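Local coordinates for iron binding protein FbpA (Mannheimia haemolytica, PDB 1Q35) that binds ferric iron and probably carries it through the periplasm for bacterial iron uptake, at residues T100-I105 against T227-S232; V6-Q11 against V54-D59. One frame throughout, in Å; residues are numbered along the deposited sequence.

Overall arrangement
Both contacts are strand pairings in one mixed sheet, with centres about 17 Å apart. Along the chain they come in series: contact 2 (6-11 with 54-59) closes before contact 1 (100-105 with 227-232) opens. Strand 228-236 joins them, pairing antiparallel with 96-108 in contact 1 and, farther along, with 54-57, the partner of 3-8 in contact 2. Where the two meet, Asn-230 ND2 lies 2.9 Å from Asp-59 OD1, a probable hydrogen bond, and one formic acid molecule, probably from the crystallisation liquor, is hydrogen-bonded by Arg-10 and Arg-101. Both border the iron site, since Tyr-142 and Tyr-198 approach side chains of each contact.

Contact 1. Residues T100-I105 against T227-S232; sequences TRARVI and THKNIS. With FMT (formic acid), chain C.
Bends at chi2, chi3 and chi4 (chi4 -57°) curl the Lys-229 side chain back over the neighbouring strand to Thr-100. There Lys-229 NZ donates a 3.0 Å hydrogen bond to Thr-100 OG1. On its way the chain passes the backbone: CE lies 3.4 Å from Arg-101 O, and CD packs against the methyl of Ala-102. That methyl also meets Thr-227 CG2 at 3.6 Å, while Thr-100 CG2 touches Ile-231 CG2 more loosely on the same side of the sheet.

The backbones form an antiparallel ladder in which Arg-101 and Asn-230 are a hydrogen-bonded pair. Arg-101 N donates to Asn-230 O at 2.9 Å, and the return bond from Asn-230 N to Arg-101 O has an N-H...O angle of 164°. This ladder belongs to the periplasmic binding protein fold, and its Arg-101 and Arg-103 side chains approach Tyr-198 and Tyr-142 of the iron site.

On the Arg-101 side, its guanidinium lies with Ser-232 CB over one face. CD runs 3.3 Å from Asn-230 O, and NH1 reaches a formic acid molecule edge-on, donating to O2 at 2.9 Å; a salt bridge to Glu-268 is its second partner. Asn-230 turns its OD1 back to accept from Ile-231 N, and the same oxygen accepts from Ile-60 N. Arg-103 presents CB to the edge of the His-228 ring, 3.7 Å from CD2, before its guanidinium leads off to a salt bridge with Asp-178 and a hydrogen bond to Asn-143.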
loop_
_atom_site.group_PDB
_atom_site.type_symbol
_atom_site.label_atom_id
_atom_site.label_comp_id
_atom_site.label_asym_id
_atom_site.label_seq_id
_atom_site.Cartn_x
_atom_site.Cartn_y
_atom_site.Cartn_z
ATOM N N THR A 100 4.152 -6.834 1.944
ATOM C CA THR A 100 2.771 -6.773 1.486
ATOM C C THR A 100 1.902 -6.178 2.582
ATOM O O THR A 100 2.266 -6.148 3.757
ATOM C CB THR A 100 2.201 -8.133 1.017
ATOM O OG1 THR A 100 2.094 -9.043 2.119
ATOM C CG2 THR A 100 3.099 -8.799 -0.020
ATOM N N ARG A 101 0.754 -5.684 2.148
ATOM C CA ARG A 101 -0.234 -5.068 3.016
ATOM C C ARG A 101 -1.598 -5.410 2.448
ATOM O O ARG A 101 -1.742 -5.625 1.241
ATOM C CB ARG A 101 -0.033 -3.550 3.102
ATOM C CG ARG A 101 0.052 -2.832 1.772
ATOM C CD ARG A 101 1.474 -2.623 1.249
ATOM N NE ARG A 101 2.299 -1.788 2.118
ATOM C CZ ARG A 101 2.280 -0.446 2.180
ATOM N NH1 ARG A 101 3.097 0.162 3.015
ATOM N NH2 ARG A 101 1.476 0.297 1.436
ATOM N N ALA A 102 -2.591 -5.486 3.320
ATOM C CA ALA A 102 -3.959 -5.753 2.911
ATOM C C ALA A 102 -4.773 -4.470 2.989
ATOM O O ALA A 102 -4.626 -3.689 3.940
ATOM C CB ALA A 102 -4.581 -6.811 3.809
ATOM N N ARG A 103 -5.643 -4.239 2.010
ATOM C CA ARG A 103 -6.598 -3.142 2.116
ATOM C C ARG A 103 -7.880 -3.736 2.682
ATOM O O ARG A 103 -8.600 -4.471 2.011
ATOM C CB ARG A 103 -6.802 -2.426 0.778
ATOM C CG ARG A 103 -7.465 -1.069 0.916
ATOM C CD ARG A 103 -6.998 -0.052 -0.127
ATOM N NE ARG A 103 -7.519 1.289 0.146
ATOM C CZ ARG A 103 -7.049 2.110 1.087
ATOM N NH1 ARG A 103 -7.614 3.290 1.279
ATOM N NH2 ARG A 103 -6.027 1.762 1.845
ATOM N N VAL A 104 -8.108 -3.459 3.959
ATOM C CA VAL A 104 -9.132 -4.120 4.753
ATOM C C VAL A 104 -10.361 -3.238 4.951
ATOM O O VAL A 104 -10.388 -2.086 4.521
ATOM C CB VAL A 104 -8.550 -4.548 6.122
ATOM C CG1 VAL A 104 -7.363 -5.484 5.917
ATOM C CG2 VAL A 104 -8.136 -3.348 6.966
ATOM N N ILE A 105 -11.377 -3.812 5.588
ATOM C CA ILE A 105 -12.558 -3.074 6.007
ATOM C C ILE A 105 -12.557 -3.010 7.526
ATOM O O ILE A 105 -12.574 -4.039 8.200
ATOM C CB ILE A 105 -13.857 -3.729 5.495
ATOM C CG1 ILE A 105 -13.853 -3.783 3.966
ATOM C CG2 ILE A 105 -15.075 -2.954 6.013
ATOM C CD1 ILE A 105 -15.008 -4.539 3.367
ATOM N N THR A 227 -9.142 -10.939 -0.068
ATOM C CA THR A 227 -8.644 -9.652 0.383
ATOM C C THR A 227 -7.607 -9.117 -0.596
ATOM O O THR A 227 -6.688 -9.829 -0.996
ATOM C CB THR A 227 -8.023 -9.813 1.778
ATOM O OG1 THR A 227 -9.054 -10.037 2.752
ATOM C CG2 THR A 227 -7.319 -8.545 2.234
ATOM N N HIS A 228 -7.771 -7.857 -0.973
ATOM C CA HIS A 228 -6.822 -7.147 -1.816
ATOM C C HIS A 228 -5.498 -6.939 -1.102
ATOM O O HIS A 228 -5.451 -6.424 0.014
ATOM C CB HIS A 228 -7.420 -5.793 -2.214
ATOM C CG HIS A 228 -6.489 -4.888 -2.963
ATOM N ND1 HIS A 228 -6.188 -5.051 -4.300
ATOM C CD2 HIS A 228 -5.815 -3.784 -2.560
ATOM C CE1 HIS A 228 -5.365 -4.090 -4.683
ATOM N NE2 HIS A 228 -5.126 -3.304 -3.648
ATOM N N LYS A 229 -4.427 -7.366 -1.765
ATOM C CA LYS A 229 -3.058 -7.136 -1.333
ATOM C C LYS A 229 -2.339 -6.197 -2.284
ATOM O O LYS A 229 -2.541 -6.229 -3.497
ATOM C CB LYS A 229 -2.282 -8.453 -1.300
ATOM C CG LYS A 229 -2.852 -9.512 -0.396
ATOM C CD LYS A 229 -2.801 -9.123 1.052
ATOM C CE LYS A 229 -1.389 -8.958 1.591
ATOM N NZ LYS A 229 -0.570 -10.179 1.407
ATOM N N ASN A 230 -1.472 -5.373 -1.720
ATOM C CA ASN A 230 -0.587 -4.511 -2.493
ATOM C C ASN A 230 0.788 -4.538 -1.797
ATOM O O ASN A 230 0.940 -5.168 -0.750
ATOM C CB ASN A 230 -1.219 -3.108 -2.573
ATOM C CG ASN A 230 -0.695 -2.248 -3.728
ATOM O OD1 ASN A 230 0.372 -2.502 -4.300
ATOM N ND2 ASN A 230 -1.451 -1.200 -4.056
ATOM N N ILE A 231 1.790 -3.898 -2.385
ATOM C CA ILE A 231 3.159 -3.985 -1.882
ATOM C C ILE A 231 3.778 -2.635 -1.608
ATOM O O ILE A 231 3.477 -1.653 -2.290
ATOM C CB ILE A 231 4.086 -4.717 -2.896
ATOM C CG1 ILE A 231 3.989 -4.117 -4.311
ATOM C CG2 ILE A 231 3.791 -6.199 -2.918
ATOM C CD1 ILE A 231 5.256 -4.305 -5.131
ATOM N N SER A 232 4.659 -2.588 -0.614
ATOM C CA SER A 232 5.700 -1.571 -0.617
ATOM C C SER A 232 6.847 -2.182 -1.403
ATOM O O SER A 232 7.028 -3.392 -1.418
ATOM C CB SER A 232 6.137 -1.147 0.790
ATOM O OG SER A 232 7.136 -1.991 1.335
HETATM C C FMT C . 2.983 4.064 3.846
HETATM O O1 FMT C . 4.228 4.513 3.882
HETATM O O2 FMT C . 2.779 2.867 3.946
#

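Contact 2. Residues V6-Q11 against V54-D59; sequences VYSYRQ and VLLTVD. With FMT (formic acid), chain C.
Val-6 and Leu-56 pack against each other on one side of a parallel strand pair: the Val-6 CG1 methyl, set anti to the backbone N (chi1 178°), sits against the Leu-56 branch, 3.6 Å from CD1 and 4.1 Å from CG. Its other methyl, CG2, rests beside Val-54 CB. Val-30 and Ile-32 of the next strand and Leu-249 and Leu-253 of helix 243-254 add to the packing around this cluster. On the other face of the sheet, Leu-55 CD2 lies against Tyr-7 CB, while the Tyr-7 ring leads away from the pair.

Three nearly linear backbone bonds hold the register, running Tyr-7 N to Val-54 O, Leu-56 N to Tyr-7 O and Tyr-9 N to Leu-56 O. The first is 2.8 Å long with an N-H...O angle of 176°. Just past the end of strand 6-8, the Tyr-9 ring meets Leu-56 O at its edge, with CD2 3.3 Å from that oxygen, in the plane of the ring.

Past the end of strand 54-57, Val-58 CG1 fits the notch between Arg-10 CG, at 3.6 Å, and formic acid O1, at 3.7 Å. Arg-10, bent at chi3 (64°), turns its guanidinium edge to that molecule, giving NE to O1 at 2.9 Å and NH1 to O2 at 3.0 Å, while NH2 is salt-bridged to Glu-268. Ser-8 OG ties the turn by donating to Arg-10 O. Loops at the C-terminal ends of parallel strands gathered round a small ligand, with Val-58 near Tyr-142 and Arg-10 near Tyr-198, are consistent with the ligand cleft of periplasmic binding proteins.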
loop_
_atom_site.group_PDB
_atom_site.type_symbol
_atom_site.label_atom_id
_atom_site.label_comp_id
_atom_site.label_asym_id
_atom_site.label_seq_id
_atom_site.Cartn_x
_atom_site.Cartn_y
_atom_site.Cartn_z
ATOM N N VAL A 6 17.944 8.508 -1.990
ATOM C CA VAL A 6 16.651 7.845 -1.869
ATOM C C VAL A 6 15.525 8.857 -2.056
ATOM O O VAL A 6 15.558 9.938 -1.474
ATOM C CB VAL A 6 16.529 7.180 -0.480
ATOM C CG1 VAL A 6 15.167 6.513 -0.303
ATOM C CG2 VAL A 6 17.656 6.182 -0.273
ATOM N N TYR A 7 14.545 8.502 -2.884
ATOM C CA TYR A 7 13.299 9.246 -3.008
ATOM C C TYR A 7 12.200 8.344 -2.473
ATOM O O TYR A 7 12.020 7.240 -2.966
ATOM C CB TYR A 7 13.041 9.633 -4.463
ATOM C CG TYR A 7 13.980 10.726 -4.918
ATOM C CD1 TYR A 7 15.318 10.451 -5.172
ATOM C CD2 TYR A 7 13.550 12.044 -5.032
ATOM C CE1 TYR A 7 16.192 11.450 -5.559
ATOM C CE2 TYR A 7 14.423 13.052 -5.420
ATOM C CZ TYR A 7 15.742 12.741 -5.686
ATOM O OH TYR A 7 16.632 13.723 -6.070
ATOM N N SER A 8 11.484 8.808 -1.453
ATOM C CA SER A 8 10.562 7.960 -0.699
ATOM C C SER A 8 9.119 8.442 -0.747
ATOM O O SER A 8 8.819 9.564 -0.352
ATOM C CB SER A 8 11.003 7.892 0.763
ATOM O OG SER A 8 10.121 7.067 1.512
ATOM N N TYR A 9 8.229 7.563 -1.198
ATOM C CA TYR A 9 6.788 7.768 -1.070
ATOM C C TYR A 9 6.289 7.441 0.344
ATOM O O TYR A 9 5.115 7.655 0.646
ATOM C CB TYR A 9 6.025 6.920 -2.096
ATOM C CG TYR A 9 6.167 7.421 -3.509
ATOM C CD1 TYR A 9 5.322 8.406 -4.006
ATOM C CD2 TYR A 9 7.154 6.920 -4.351
ATOM C CE1 TYR A 9 5.456 8.874 -5.308
ATOM C CE2 TYR A 9 7.292 7.375 -5.646
ATOM C CZ TYR A 9 6.446 8.352 -6.118
ATOM O OH TYR A 9 6.602 8.798 -7.414
ATOM N N ARG A 10 7.159 6.890 1.185
ATOM C CA ARG A 10 6.848 6.597 2.586
ATOM C C ARG A 10 7.327 7.737 3.484
ATOM O O ARG A 10 8.442 8.228 3.330
ATOM C CB ARG A 10 7.522 5.290 3.018
ATOM C CG ARG A 10 7.349 4.150 2.029
ATOM C CD ARG A 10 7.395 2.774 2.651
ATOM N NE ARG A 10 6.289 2.563 3.578
ATOM C CZ ARG A 10 6.119 1.460 4.291
ATOM N NH1 ARG A 10 5.080 1.371 5.112
ATOM N NH2 ARG A 10 6.955 0.442 4.163
ATOM N N GLN A 11 6.485 8.149 4.432
ATOM C CA GLN A 11 6.845 9.191 5.395
ATOM C C GLN A 11 7.874 8.642 6.379
ATOM O O GLN A 11 7.976 7.427 6.552
ATOM C CB GLN A 11 5.604 9.695 6.135
ATOM C CG GLN A 11 4.664 10.514 5.267
ATOM C CD GLN A 11 5.210 11.892 4.960
ATOM O OE1 GLN A 11 5.613 12.619 5.871
ATOM N NE2 GLN A 11 5.224 12.259 3.683
ATOM N N VAL A 54 17.394 5.311 -5.671
ATOM C CA VAL A 54 16.420 4.360 -5.144
ATOM C C VAL A 54 15.083 5.074 -4.990
ATOM O O VAL A 54 15.028 6.160 -4.427
ATOM C CB VAL A 54 16.916 3.823 -3.771
ATOM C CG1 VAL A 54 15.881 2.921 -3.099
ATOM C CG2 VAL A 54 18.251 3.098 -3.943
ATOM N N LEU A 55 14.018 4.486 -5.527
ATOM C CA LEU A 55 12.665 5.004 -5.348
ATOM C C LEU A 55 11.887 3.993 -4.503
ATOM O O LEU A 55 11.726 2.839 -4.904
ATOM C CB LEU A 55 11.989 5.250 -6.701
ATOM C CG LEU A 55 12.910 5.786 -7.811
ATOM C CD1 LEU A 55 12.196 5.850 -9.150
ATOM C CD2 LEU A 55 13.476 7.151 -7.442
ATOM N N LEU A 56 11.453 4.418 -3.314
ATOM C CA LEU A 56 10.712 3.567 -2.379
ATOM C C LEU A 56 9.223 3.835 -2.521
ATOM O O LEU A 56 8.754 4.929 -2.229
ATOM C CB LEU A 56 11.149 3.830 -0.936
ATOM C CG LEU A 56 12.582 3.406 -0.597
ATOM C CD1 LEU A 56 12.975 3.917 0.769
ATOM C CD2 LEU A 56 12.733 1.900 -0.650
ATOM N N THR A 57 8.500 2.822 -2.986
ATOM C CA THR A 57 7.097 2.944 -3.368
ATOM C C THR A 57 6.155 2.287 -2.361
ATOM O O THR A 57 6.577 1.486 -1.520
ATOM C CB THR A 57 6.907 2.281 -4.738
ATOM O OG1 THR A 57 7.420 0.943 -4.686
ATOM C CG2 THR A 57 7.745 2.979 -5.803
ATOM N N VAL A 58 4.872 2.621 -2.480
ATOM C CA VAL A 58 3.827 2.058 -1.624
ATOM C C VAL A 58 2.693 1.433 -2.428
ATOM O O VAL A 58 1.647 1.102 -1.867
ATOM C CB VAL A 58 3.229 3.131 -0.668
ATOM C CG1 VAL A 58 4.287 3.628 0.294
ATOM C CG2 VAL A 58 2.619 4.287 -1.440
ATOM N N ASP A 59 2.886 1.268 -3.733
ATOM C CA ASP A 59 1.809 0.830 -4.612
ATOM C C ASP A 59 2.398 0.187 -5.870
ATOM O O ASP A 59 3.296 0.753 -6.496
ATOM C CB ASP A 59 0.937 2.046 -4.943
ATOM C CG ASP A 59 -0.035 1.799 -6.070
ATOM O OD1 ASP A 59 -0.694 0.728 -6.092
ATOM O OD2 ASP A 59 -0.199 2.647 -6.975
HETATM C C FMT C . 2.983 4.064 3.846
HETATM O O1 FMT C . 4.228 4.513 3.882
HETATM O O2 FMT C . 2.779 2.867 3.946
#